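PDB 2CNQ: phosphoribosylaminoimidazole-succinocarboxamide synthase from Saccharomyces cerevisiae, which ligates aspartate to the carboxylate of the purine intermediate CAIR, using ATP, to form SAICAR in de novo purine biosynthesis. Local coordinates for residues R73-D78 against L107-H112; L117-R122 against F218-D223. All blocks are in the same frame, centred on the assembly; numbering follows the deposited sequence.

Contact 1: R73-D78 against L107-H112; sequences RNHLVD and LLVHKH. With ADP (adenosine-5'-diphosphate), chain B.
Val109 lies against the flat side of His75, its CG1 above the middle of the imidazole and 3.5 Å from the ring centroid, a CH-pi contact. The setting is a single beta bridge, Leu76 with Val109, that joins the chain just past strand 73-74 to strand 106-110, at the border of the four-stranded sheet, and lines the N6/N1 edge of the adenine. Two backbone bonds hold the bridge: His110 N gives to His75 O (2.8 Å), and Val77 N gives to Leu108 O (2.9 Å). The side chains mesh round it. The CD2 tip of Leu76 enters the fork of Leu107, 3.9 Å from Leu107 CD1. Val77 divides its two methyls: CG1, anti to the backbone N (chi1 173°), meets Leu108 CD2, while CG2 settles over the centre of the His110 ring in the conformer described, 3.7 Å from its centroid. These two leucines, Leu76 and Val77 also line a second nucleotide site, where Leu108 N bonds to AMZ O5. The His75 ring turns back over its own backbone (chi1 65°), which sets it beside Val109 with both side chains pointing the same way; Phe65 and Phe33 also meet this ring. Its edge faces the nucleotide, and ND1 accepts from ADP N6 at 2.9 Å. Exchanging His75 for a serine would probably leave N6 with one fewer acceptor and open a gap beneath Val109 CG1 where the ring had been. The chain that leaves the strand reads the rest of the adenine edge by its backbone: His110 O takes a second bond from ADP N6, and His112 N donates to ADP N1 at 3.2 Å, almost straight at 169°.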
ATOM      1  N   ARG A  73      -3.636   2.102 -16.202  1.00  7.80           N
ATOM      2  CA  ARG A  73      -4.638   3.049 -15.816  1.00  8.14           C
ATOM      3  C   ARG A  73      -4.769   3.058 -14.330  1.00  7.26           C
ATOM      4  O   ARG A  73      -4.599   2.038 -13.713  1.00  8.28           O
ATOM      5  CB  ARG A  73      -5.994   2.673 -16.381  0.55  9.21           C
ATOM      6  CG  ARG A  73      -6.170   3.005 -17.840  0.55 12.01           C
ATOM      7  CD  ARG A  73      -7.593   2.760 -18.272  0.55 12.45           C
ATOM      8  NE  ARG A  73      -8.522   3.534 -17.460  0.55 14.84           N
ATOM      9  CZ  ARG A  73      -9.828   3.308 -17.398  0.55 15.24           C
ATOM     10  NH1 ARG A  73     -10.375   2.348 -18.129  0.55 14.37           N
ATOM     11  NH2 ARG A  73     -10.592   4.049 -16.613  0.55 15.01           N
ATOM     12  N   ASN A  74      -5.130   4.188 -13.773  1.00  7.05           N
ATOM     13  CA  ASN A  74      -5.318   4.259 -12.350  1.00  6.56           C
ATOM     14  C   ASN A  74      -6.609   4.929 -12.005  1.00  6.76           C
ATOM     15  O   ASN A  74      -7.297   5.461 -12.841  1.00  7.69           O
ATOM     16  CB  ASN A  74      -4.125   4.908 -11.692  1.00  6.70           C
ATOM     17  CG  ASN A  74      -3.990   6.331 -12.076  1.00  6.95           C
ATOM     18  OD1 ASN A  74      -4.920   7.110 -11.896  1.00  8.14           O
ATOM     19  ND2 ASN A  74      -2.863   6.691 -12.624  1.00  7.66           N
ATOM     20  N   HIS A  75      -6.930   4.904 -10.734  1.00  6.50           N
ATOM     21  CA  HIS A  75      -8.195   5.413 -10.269  1.00  6.51           C
ATOM     22  C   HIS A  75      -8.250   6.890 -10.070  1.00  6.44           C
ATOM     23  O   HIS A  75      -9.287   7.398  -9.707  1.00  6.86           O
ATOM     24  CB  HIS A  75      -8.643   4.730  -8.997  1.00  6.70           C
ATOM     25  CG  HIS A  75      -7.817   4.951  -7.810  1.00  6.55           C
ATOM     26  ND1 HIS A  75      -8.330   4.611  -6.591  1.00  7.11           N
ATOM     27  CD2 HIS A  75      -6.594   5.455  -7.608  1.00  7.26           C
ATOM     28  CE1 HIS A  75      -7.433   4.890  -5.686  1.00  6.91           C
ATOM     29  NE2 HIS A  75      -6.368   5.394  -6.275  1.00  7.58           N
ATOM     30  N   LEU A  76      -7.168   7.604 -10.273  1.00  6.96           N
ATOM     31  CA  LEU A  76      -7.226   9.012  -9.982  1.00  6.90           C
ATOM     32  C   LEU A  76      -8.162   9.701 -10.940  1.00  7.16           C
ATOM     33  O   LEU A  76      -8.140   9.442 -12.126  1.00  8.52           O
ATOM     34  CB  LEU A  76      -5.876   9.630 -10.151  1.00  7.54           C
ATOM     35  CG  LEU A  76      -4.810   9.090  -9.243  1.00  8.35           C
ATOM     36  CD1 LEU A  76      -3.503   9.760  -9.573  1.00 11.09           C
ATOM     37  CD2 LEU A  76      -5.176   9.263  -7.786  1.00 10.48           C
ATOM     38  N   VAL A  77      -8.948  10.627 -10.440  1.00  6.82           N
ATOM     39  CA  VAL A  77      -9.660  11.541 -11.272  1.00  7.79           C
ATOM     40  C   VAL A  77      -8.655  12.561 -11.770  1.00  8.93           C
ATOM     41  O   VAL A  77      -7.879  13.109 -11.038  1.00 10.38           O
ATOM     42  CB  VAL A  77     -10.780  12.195 -10.505  1.00  8.71           C
ATOM     43  CG1 VAL A  77     -11.445  13.278 -11.315  1.00 10.76           C
ATOM     44  CG2 VAL A  77     -11.787  11.159 -10.085  1.00  9.72           C
ATOM     45  N   ASP A  78      -8.777  12.901 -13.023  0.80 10.96           N
ATOM     46  CA  ASP A  78      -8.047  14.032 -13.529  0.80 13.08           C
ATOM     47  C   ASP A  78      -8.463  15.302 -12.804  0.80 13.57           C
ATOM     48  O   ASP A  78      -9.638  15.608 -12.626  0.80 14.75           O
ATOM     49  CB  ASP A  78      -8.338  14.200 -15.004  0.50 14.26           C
ATOM     50  CG  ASP A  78      -7.769  13.091 -15.836  0.50 15.67           C
ATOM     51  OD1 ASP A  78      -7.002  12.253 -15.313  0.50 18.26           O
ATOM     52  OD2 ASP A  78      -8.084  13.062 -17.040  0.50 19.64           O
ATOM     53  N   LEU A 107      -7.293  11.917  -2.199  1.00  6.12           N
ATOM     54  CA  LEU A 107      -7.347  11.714  -3.620  1.00  6.29           C
ATOM     55  C   LEU A 107      -8.775  11.649  -4.025  1.00  5.91           C
ATOM     56  O   LEU A 107      -9.591  11.049  -3.372  1.00  7.06           O
ATOM     57  CB  LEU A 107      -6.637  10.441  -4.014  1.00  6.93           C
ATOM     58  CG  LEU A 107      -5.163  10.488  -3.683  1.00  9.12           C
ATOM     59  CD1 LEU A 107      -4.566   9.155  -3.914  1.00 10.97           C
ATOM     60  CD2 LEU A 107      -4.445  11.509  -4.492  1.00  9.63           C
ATOM     61  N   LEU A 108      -9.056  12.257  -5.141  1.00  6.56           N
ATOM     62  CA  LEU A 108     -10.332  12.138  -5.785  1.00  6.26           C
ATOM     63  C   LEU A 108     -10.176  11.003  -6.751  1.00  6.13           C
ATOM     64  O   LEU A 108      -9.333  11.070  -7.627  1.00  6.57           O
ATOM     65  CB  LEU A 108     -10.640  13.429  -6.500  1.00  7.12           C
ATOM     66  CG  LEU A 108     -12.007  13.528  -7.064  1.00  8.70           C
ATOM     67  CD1 LEU A 108     -13.015  13.611  -5.967  1.00 10.48           C
ATOM     68  CD2 LEU A 108     -12.078  14.728  -7.951  1.00 10.06           C
ATOM     69  N   VAL A 109     -10.942   9.956  -6.549  1.00  6.13           N
ATOM     70  CA  VAL A 109     -10.737   8.762  -7.311  1.00  6.25           C
ATOM     71  C   VAL A 109     -12.036   8.295  -7.847  1.00  6.38           C
ATOM     72  O   VAL A 109     -13.099   8.517  -7.316  1.00  7.37           O
ATOM     73  CB  VAL A 109     -10.071   7.659  -6.482  1.00  6.88           C
ATOM     74  CG1 VAL A 109      -8.760   8.163  -5.905  1.00  7.16           C
ATOM     75  CG2 VAL A 109     -10.942   7.146  -5.414  1.00  7.06           C
ATOM     76  N   HIS A 110     -11.932   7.597  -8.939  1.00  6.87           N
ATOM     77  CA  HIS A 110     -13.044   6.937  -9.494  1.00  7.59           C
ATOM     78  C   HIS A 110     -13.327   5.692  -8.703  1.00  8.03           C
ATOM     79  O   HIS A 110     -12.448   4.920  -8.409  1.00  8.53           O
ATOM     80  CB  HIS A 110     -12.684   6.514 -10.903  0.61  8.31           C
ATOM     81  CG  HIS A 110     -12.507   7.651 -11.842  0.61  8.71           C
ATOM     82  ND1 HIS A 110     -13.575   8.348 -12.354  0.61 11.20           N
ATOM     83  CD2 HIS A 110     -11.395   8.210 -12.375  0.61  9.88           C
ATOM     84  CE1 HIS A 110     -13.125   9.299 -13.152  0.61 11.21           C
ATOM     85  NE2 HIS A 110     -11.808   9.223 -13.203  0.61  9.00           N
ATOM     86  N   LYS A 111     -14.575   5.492  -8.379  1.00  8.20           N
ATOM     87  CA  LYS A 111     -15.007   4.266  -7.775  1.00  9.09           C
ATOM     88  C   LYS A 111     -14.816   3.198  -8.799  1.00  9.56           C
ATOM     89  O   LYS A 111     -15.297   3.312  -9.897  1.00 13.30           O
ATOM     90  CB  LYS A 111     -16.433   4.505  -7.291  0.60 10.11           C
ATOM     91  CG  LYS A 111     -17.005   3.400  -6.475  0.60 11.12           C
ATOM     92  CD  LYS A 111     -18.495   3.619  -6.124  0.60 12.77           C
ATOM     93  CE  LYS A 111     -18.958   5.085  -5.743  0.60 14.91           C
ATOM     94  NZ  LYS A 111     -20.506   5.375  -5.550  0.60 13.96           N
ATOM     95  N   HIS A 112     -14.142   2.137  -8.455  1.00  9.30           N
ATOM     96  CA  HIS A 112     -13.976   1.051  -9.376  1.00  9.72           C
ATOM     97  C   HIS A 112     -14.420  -0.198  -8.750  1.00  9.34           C
ATOM     98  O   HIS A 112     -14.325  -0.383  -7.555  1.00 10.43           O
ATOM     99  CB  HIS A 112     -12.531   0.905  -9.802  1.00 10.44           C
ATOM    100  CG  HIS A 112     -12.182   1.813 -10.913  1.00 10.72           C
ATOM    101  ND1 HIS A 112     -12.672   1.616 -12.177  1.00 12.04           N
ATOM    102  CD2 HIS A 112     -11.438   2.936 -10.961  1.00 10.47           C
ATOM    103  CE1 HIS A 112     -12.240   2.575 -12.962  1.00 12.34           C
ATOM    104  NE2 HIS A 112     -11.498   3.394 -12.248  1.00 11.02           N
TER
HETATM  105  PB  ADP B1307      -8.074  -1.312   4.411  1.00  7.97           P
HETATM  106  O1B ADP B1307      -6.716  -1.479   3.909  1.00  9.67           O
HETATM  107  O2B ADP B1307      -8.990  -2.349   3.912  1.00 11.30           O
HETATM  108  O3B ADP B1307      -8.267  -1.195   5.842  1.00 10.42           O
HETATM  109  PA  ADP B1307      -7.905   1.412   3.579  1.00  6.51           P
HETATM  110  O1A ADP B1307      -6.644   1.223   2.859  1.00  7.41           O
HETATM  111  O2A ADP B1307      -7.905   2.146   4.834  1.00  6.59           O
HETATM  112  O3A ADP B1307      -8.633   0.034   3.781  1.00  7.60           O
HETATM  113  O5' ADP B1307      -8.961   2.124   2.661  1.00  6.84           O
HETATM  114  C5' ADP B1307      -9.057   1.977   1.262  1.00  6.92           C
HETATM  115  C4' ADP B1307     -10.272   1.163   0.932  1.00  6.78           C
HETATM  116  O4' ADP B1307     -10.736   1.638  -0.330  1.00  6.98           O
HETATM  117  C3' ADP B1307      -9.992  -0.294   0.733  1.00  7.16           C
HETATM  118  O3' ADP B1307     -11.158  -1.046   0.965  1.00  8.35           O
HETATM  119  C2' ADP B1307      -9.688  -0.364  -0.739  1.00  6.88           C
HETATM  120  O2' ADP B1307      -9.817  -1.641  -1.280  1.00  7.34           O
HETATM  121  C1' ADP B1307     -10.702   0.579  -1.265  1.00  6.68           C
HETATM  122  N9  ADP B1307     -10.432   1.162  -2.545  1.00  6.31           N
HETATM  123  C8  ADP B1307      -9.244   1.555  -3.009  1.00  6.39           C
HETATM  124  N7  ADP B1307      -9.326   2.146  -4.172  1.00  6.45           N
HETATM  125  C5  ADP B1307     -10.634   2.124  -4.473  1.00  6.68           C
HETATM  126  C6  ADP B1307     -11.409   2.611  -5.551  1.00  7.19           C
HETATM  127  N6  ADP B1307     -10.850   3.253  -6.557  1.00  7.23           N
HETATM  128  N1  ADP B1307     -12.711   2.356  -5.579  1.00  7.93           N
HETATM  129  C2  ADP B1307     -13.273   1.745  -4.541  1.00  8.26           C
HETATM  130  N3  ADP B1307     -12.669   1.317  -3.443  1.00  7.80           N
HETATM  131  C4  ADP B1307     -11.350   1.506  -3.430  1.00  6.87           C
HETATM  132  O   HOH W   1     -11.038   5.679 -14.075  0.50 15.95           O
HETATM  133  O   HOH W   2     -10.085   5.425 -13.166  0.50  8.52           O
HETATM  134  O   HOH W   3     -10.289  11.047 -14.586  1.00 17.59           O

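Contact 2: L117-R122 against F218-D223; sequences LEVIVR and FEFGID. With AMZ (aminoimidazole 4-carboxamide ribonucleotide), chain C; ADP (adenosine-5'-diphosphate), chain B.
Phe220, in the conformer described, turns one ring face to Val119, whose CG1 sits over it, off centre toward CE2 (3.8 Å), the two side chains crossing at about a right angle. The Phe218 ring meets Val121 CG2 obliquely at its CE2. In Arg122 the guanidinium has Ile120 CG2 above one face, toward the rim, and the AMZ phosphate at its edge: NH1 donates to OP2 and NH2 to OP1, a bidentate pair of nearly straight bonds. The framework is a short antiparallel pairing within the mixed five-stranded sheet, with Val119 and Phe218 as a hydrogen-bonded pair: Val119 N to Phe218 O (2.9 Å) and Phe218 N to Val119 O (2.8 Å). Val119 also centres an inverse gamma turn, and the two strands, at 138°, are splayed well away from strict antiparallel. Val119 CG1 points anti to the backbone N (chi1 179°), which carries it out to the Phe220 ring, while helix 185-209 packs on Val119 and Val121. Along the substrate side, where Ile120 CD1 touches AMZ C5, Glu118 and Glu219 run side by side with carboxylate planes 64° apart, Glu118 OE2 within 3.5 Å of Glu219 OE1. This like-charge approach is probably eased by Lys217, salt-bridged to Glu219 OE1, by water between Glu118 OE1 and Glu219 OE1, and by a magnesium ion about 4 Å from the Glu219 side chain. The pair spans two sites: Glu118 OE1 approaches AMZ N2 to 3.4 Å, and Glu219 OE2 takes the ribose hydroxyl ADP O2' at 2.6 Å.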
ATOM      1  N   LEU A 117      -8.603  -9.241  -4.556  1.00  7.40           N
ATOM      2  CA  LEU A 117      -7.342  -9.826  -4.179  1.00  7.53           C
ATOM      3  C   LEU A 117      -6.463  -8.763  -3.650  1.00  6.98           C
ATOM      4  O   LEU A 117      -6.495  -7.643  -4.115  1.00  7.82           O
ATOM      5  CB  LEU A 117      -6.622 -10.399  -5.384  1.00  7.81           C
ATOM      6  CG  LEU A 117      -7.323 -11.509  -6.121  1.00  8.02           C
ATOM      7  CD1 LEU A 117      -6.617 -11.781  -7.416  1.00  9.33           C
ATOM      8  CD2 LEU A 117      -7.377 -12.749  -5.267  1.00  9.01           C
ATOM      9  N   GLU A 118      -5.634  -9.118  -2.710  1.00  6.84           N
ATOM     10  CA  GLU A 118      -4.458  -8.341  -2.421  1.00  6.75           C
ATOM     11  C   GLU A 118      -3.433  -8.815  -3.411  1.00  6.35           C
ATOM     12  O   GLU A 118      -3.030  -9.963  -3.414  1.00  7.09           O
ATOM     13  CB  GLU A 118      -3.953  -8.576  -1.036  1.00  8.12           C
ATOM     14  CG  GLU A 118      -4.940  -8.381   0.038  1.00 11.28           C
ATOM     15  CD  GLU A 118      -5.464  -6.985   0.176  1.00 12.66           C
ATOM     16  OE1 GLU A 118      -6.235  -6.797   1.140  1.00 17.13           O
ATOM     17  OE2 GLU A 118      -5.174  -6.072  -0.591  1.00 14.41           O
ATOM     18  N   VAL A 119      -3.062  -7.938  -4.308  1.00  6.13           N
ATOM     19  CA  VAL A 119      -2.203  -8.299  -5.419  1.00  6.66           C
ATOM     20  C   VAL A 119      -0.789  -8.082  -4.978  1.00  6.19           C
ATOM     21  O   VAL A 119      -0.186  -7.063  -5.235  1.00  6.33           O
ATOM     22  CB  VAL A 119      -2.587  -7.513  -6.644  1.00  7.14           C
ATOM     23  CG1 VAL A 119      -1.689  -7.846  -7.798  1.00  8.76           C
ATOM     24  CG2 VAL A 119      -4.038  -7.780  -7.001  1.00  8.71           C
ATOM     25  N   ILE A 120      -0.285  -9.052  -4.252  1.00  6.19           N
ATOM     26  CA  ILE A 120       1.032  -8.979  -3.696  1.00  6.28           C
ATOM     27  C   ILE A 120       2.010  -9.501  -4.692  1.00  5.97           C
ATOM     28  O   ILE A 120       1.809 -10.533  -5.307  1.00  6.49           O
ATOM     29  CB  ILE A 120       1.105  -9.754  -2.417  1.00  6.53           C
ATOM     30  CG1 ILE A 120       0.186  -9.140  -1.391  1.00  7.79           C
ATOM     31  CG2 ILE A 120       2.508  -9.863  -1.901  1.00  7.11           C
ATOM     32  CD1 ILE A 120      -0.155 -10.074  -0.281  1.00 10.09           C
ATOM     33  N   VAL A 121       3.098  -8.777  -4.855  1.00  5.81           N
ATOM     34  CA  VAL A 121       4.238  -9.225  -5.602  1.00  5.87           C
ATOM     35  C   VAL A 121       5.407  -9.234  -4.685  1.00  5.68           C
ATOM     36  O   VAL A 121       5.636  -8.290  -3.972  1.00  6.15           O
ATOM     37  CB  VAL A 121       4.525  -8.346  -6.805  1.00  6.65           C
ATOM     38  CG1 VAL A 121       5.721  -8.889  -7.549  1.00  7.17           C
ATOM     39  CG2 VAL A 121       3.340  -8.278  -7.696  1.00  7.91           C
ATOM     40  N   ARG A 122       6.139 -10.328  -4.728  1.00  6.19           N
ATOM     41  CA  ARG A 122       7.325 -10.485  -3.935  1.00  6.52           C
ATOM     42  C   ARG A 122       8.517 -10.593  -4.830  1.00  6.55           C
ATOM     43  O   ARG A 122       8.609 -11.481  -5.639  1.00  7.50           O
ATOM     44  CB  ARG A 122       7.247 -11.700  -3.079  1.00  6.80           C
ATOM     45  CG  ARG A 122       6.014 -11.737  -2.232  1.00  6.46           C
ATOM     46  CD  ARG A 122       5.977 -12.995  -1.423  1.00  6.82           C
ATOM     47  NE  ARG A 122       4.709 -13.138  -0.764  1.00  6.85           N
ATOM     48  CZ  ARG A 122       4.426 -12.652   0.410  1.00  7.20           C
ATOM     49  NH1 ARG A 122       5.333 -12.114   1.172  1.00  7.35           N
ATOM     50  NH2 ARG A 122       3.188 -12.734   0.830  1.00  8.35           N
ATOM     51  N   PHE A 218      -0.391  -4.470  -4.261  1.00  5.81           N
ATOM     52  CA  PHE A 218      -1.185  -3.618  -5.107  1.00  6.04           C
ATOM     53  C   PHE A 218      -2.630  -3.994  -4.914  1.00  6.03           C
ATOM     54  O   PHE A 218      -2.950  -5.085  -4.537  1.00  6.51           O
ATOM     55  CB  PHE A 218      -0.842  -3.839  -6.560  1.00  6.64           C
ATOM     56  CG  PHE A 218       0.551  -3.527  -6.952  1.00  6.14           C
ATOM     57  CD1 PHE A 218       1.078  -2.276  -6.782  1.00  6.70           C
ATOM     58  CD2 PHE A 218       1.322  -4.483  -7.544  1.00  7.51           C
ATOM     59  CE1 PHE A 218       2.325  -1.991  -7.235  1.00  7.22           C
ATOM     60  CE2 PHE A 218       2.587  -4.206  -7.988  1.00  8.18           C
ATOM     61  CZ  PHE A 218       3.088  -2.971  -7.835  1.00  7.47           C
ATOM     62  N   GLU A 219      -3.485  -3.075  -5.284  1.00  6.07           N
ATOM     63  CA  GLU A 219      -4.862  -3.347  -5.502  1.00  6.24           C
ATOM     64  C   GLU A 219      -5.215  -2.927  -6.874  1.00  5.90           C
ATOM     65  O   GLU A 219      -4.793  -1.896  -7.354  1.00  6.04           O
ATOM     66  CB  GLU A 219      -5.751  -2.647  -4.506  1.00  7.02           C
ATOM     67  CG  GLU A 219      -5.487  -3.110  -3.115  1.00  8.43           C
ATOM     68  CD  GLU A 219      -6.478  -2.649  -2.107  1.00  7.84           C
ATOM     69  OE1 GLU A 219      -6.114  -2.678  -0.916  1.00  8.02           O
ATOM     70  OE2 GLU A 219      -7.594  -2.275  -2.499  1.00  8.25           O
ATOM     71  N   PHE A 220      -5.990  -3.766  -7.505  1.00  6.26           N
ATOM     72  CA  PHE A 220      -6.450  -3.522  -8.838  1.00  6.64           C
ATOM     73  C   PHE A 220      -7.943  -3.517  -8.875  1.00  7.10           C
ATOM     74  O   PHE A 220      -8.598  -4.280  -8.193  1.00  7.60           O
ATOM     75  CB  PHE A 220      -6.010  -4.653  -9.749  0.75  6.85           C
ATOM     76  CG  PHE A 220      -4.532  -4.762 -10.044  0.75  6.93           C
ATOM     77  CD1 PHE A 220      -3.627  -3.757  -9.784  0.75  7.97           C
ATOM     78  CD2 PHE A 220      -4.039  -5.911 -10.626  0.75  6.87           C
ATOM     79  CE1 PHE A 220      -2.298  -3.931 -10.128  0.75  8.07           C
ATOM     80  CE2 PHE A 220      -2.711  -6.032 -10.980  0.75  7.09           C
ATOM     81  CZ  PHE A 220      -1.871  -5.049 -10.744  0.75  7.50           C
ATOM     82  N   GLY A 221      -8.459  -2.681  -9.725  1.00  7.21           N
ATOM     83  CA  GLY A 221      -9.818  -2.716 -10.143  1.00  7.89           C
ATOM     84  C   GLY A 221      -9.894  -3.191 -11.549  1.00  8.06           C
ATOM     85  O   GLY A 221      -8.899  -3.434 -12.217  1.00  8.60           O
ATOM     86  N   ILE A 222     -11.116  -3.323 -11.999  1.00  9.48           N
ATOM     87  CA  ILE A 222     -11.360  -3.758 -13.332  1.00 10.79           C
ATOM     88  C   ILE A 222     -12.449  -2.890 -13.874  1.00 10.82           C
ATOM     89  O   ILE A 222     -13.500  -2.750 -13.296  1.00 11.46           O
ATOM     90  CB  ILE A 222     -11.711  -5.255 -13.372  1.00 12.04           C
ATOM     91  CG1 ILE A 222     -11.953  -5.726 -14.800  1.00 13.10           C
ATOM     92  CG2 ILE A 222     -12.888  -5.607 -12.477  1.00 12.90           C
ATOM     93  CD1 ILE A 222     -10.737  -5.807 -15.622  1.00 15.29           C
ATOM     94  N   ASP A 223     -12.185  -2.302 -15.011  1.00 11.45           N
ATOM     95  CA  ASP A 223     -13.180  -1.553 -15.733  1.00 13.16           C
ATOM     96  C   ASP A 223     -13.684  -2.477 -16.780  1.00 15.05           C
ATOM     97  O   ASP A 223     -13.041  -2.704 -17.811  1.00 16.25           O
ATOM     98  CB  ASP A 223     -12.574  -0.329 -16.383  1.00 14.19           C
ATOM     99  CG  ASP A 223     -13.578   0.435 -17.167  1.00 16.43           C
ATOM    100  OD1 ASP A 223     -14.642  -0.128 -17.503  1.00 19.21           O
ATOM    101  OD2 ASP A 223     -13.311   1.604 -17.436  1.00 20.07           O
TER
HETATM  102  O5  AMZ C1308      -2.744  -3.997   3.406  1.00  9.49           O
HETATM  103  C6  AMZ C1308      -2.735  -5.195   3.215  1.00  9.38           C
HETATM  104  N2  AMZ C1308      -3.811  -5.965   3.328  1.00 12.14           N
HETATM  105  C3A AMZ C1308      -1.516  -5.870   2.814  1.00  8.32           C
HETATM  106  C7A AMZ C1308      -0.293  -5.288   2.674  1.00  7.39           C
HETATM  107  N3  AMZ C1308       0.119  -4.010   2.767  1.00  8.01           N
HETATM  108  N1  AMZ C1308      -1.419  -7.187   2.559  1.00  9.38           N
HETATM  109  C5  AMZ C1308      -0.162  -7.418   2.250  1.00  8.47           C
HETATM  110  N   AMZ C1308       0.543  -6.267   2.333  1.00  7.34           N
HETATM  111  C1  AMZ C1308       1.937  -6.113   2.001  1.00  6.92           C
HETATM  112  C2  AMZ C1308       2.862  -6.167   3.179  1.00  7.55           C
HETATM  113  C3  AMZ C1308       4.139  -6.659   2.561  1.00  6.82           C
HETATM  114  O2  AMZ C1308       4.749  -5.541   1.955  1.00  7.62           O
HETATM  115  O1  AMZ C1308       2.956  -4.890   3.776  1.00  8.53           O
HETATM  116  O   AMZ C1308       2.278  -7.229   1.226  1.00  7.66           O
HETATM  117  C   AMZ C1308       3.617  -7.613   1.499  1.00  7.29           C
HETATM  118  C4  AMZ C1308       3.667  -9.053   1.892  1.00  7.21           C
HETATM  119  O3  AMZ C1308       3.177  -9.176   3.218  1.00  7.76           O
HETATM  120  P   AMZ C1308       3.296 -10.595   3.938  1.00  7.96           P
HETATM  121  OP1 AMZ C1308       2.317 -11.513   3.282  1.00  8.43           O
HETATM  122  O4  AMZ C1308       2.925 -10.294   5.371  1.00 10.32           O
HETATM  123  OP2 AMZ C1308       4.690 -11.111   3.795  1.00  7.87           O
HETATM  124  PB  ADP B1307      -8.074  -1.312   4.411  1.00  7.97           P
HETATM  125  O1B ADP B1307      -6.716  -1.479   3.909  1.00  9.67           O
HETATM  126  O2B ADP B1307      -8.990  -2.349   3.912  1.00 11.30           O
HETATM  127  O3B ADP B1307      -8.267  -1.195   5.842  1.00 10.42           O
HETATM  128  PA  ADP B1307      -7.905   1.412   3.579  1.00  6.51           P
HETATM  129  O1A ADP B1307      -6.644   1.223   2.859  1.00  7.41           O
HETATM  130  O2A ADP B1307      -7.905   2.146   4.834  1.00  6.59           O
HETATM  131  O3A ADP B1307      -8.633   0.034   3.781  1.00  7.60           O
HETATM  132  O5' ADP B1307      -8.961   2.124   2.661  1.00  6.84           O
HETATM  133  C5' ADP B1307      -9.057   1.977   1.262  1.00  6.92           C
HETATM  134  C4' ADP B1307     -10.272   1.163   0.932  1.00  6.78           C
HETATM  135  O4' ADP B1307     -10.736   1.638  -0.330  1.00  6.98           O
HETATM  136  C3' ADP B1307      -9.992  -0.294   0.733  1.00  7.16           C
HETATM  137  O3' ADP B1307     -11.158  -1.046   0.965  1.00  8.35           O
HETATM  138  C2' ADP B1307      -9.688  -0.364  -0.739  1.00  6.88           C
HETATM  139  O2' ADP B1307      -9.817  -1.641  -1.280  1.00  7.34           O
HETATM  140  C1' ADP B1307     -10.702   0.579  -1.265  1.00  6.68           C
HETATM  141  N9  ADP B1307     -10.432   1.162  -2.545  1.00  6.31           N
HETATM  142  C8  ADP B1307      -9.244   1.555  -3.009  1.00  6.39           C
HETATM  143  N7  ADP B1307      -9.326   2.146  -4.172  1.00  6.45           N
HETATM  144  C5  ADP B1307     -10.634   2.124  -4.473  1.00  6.68           C
HETATM  145  C6  ADP B1307     -11.409   2.611  -5.551  1.00  7.19           C
HETATM  146  N6  ADP B1307     -10.850   3.253  -6.557  1.00  7.23           N
HETATM  147  N1  ADP B1307     -12.711   2.356  -5.579  1.00  7.93           N
HETATM  148  C2  ADP B1307     -13.273   1.745  -4.541  1.00  8.26           C
HETATM  149  N3  ADP B1307     -12.669   1.317  -3.443  1.00  7.80           N
HETATM  150  C4  ADP B1307     -11.350   1.506  -3.430  1.00  6.87           C
HETATM  151  O   HOH W   4      -7.215  -5.652  -5.730  1.00  8.52           O
HETATM  152  O   HOH W   5      -6.679  -4.151   1.261  0.50 12.40           O
HETATM  153  O   HOH W   6      -7.515  -4.429   0.500  0.50 15.10           O

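How the contacts relate
From the N terminus the two contacts come in series, neither nested nor crossed. Contact 1 closes a loop of 28 residues that includes helix 96-102, bringing the chain after strand 73-74 back to strand 106-110. Strand 113-122 follows directly and supplies the first half of contact 2, which closes a far longer loop of 95 residues, with helices 127-136, 176-183 and 185-209 inside it. The first joins the border of the four-stranded sheet to the edge region of the five-stranded one; the second pairs strands within the latter. Arg73 NH1 and Asp223 OD2 link them by a 3.1 Å salt bridge, and ADP is held by both.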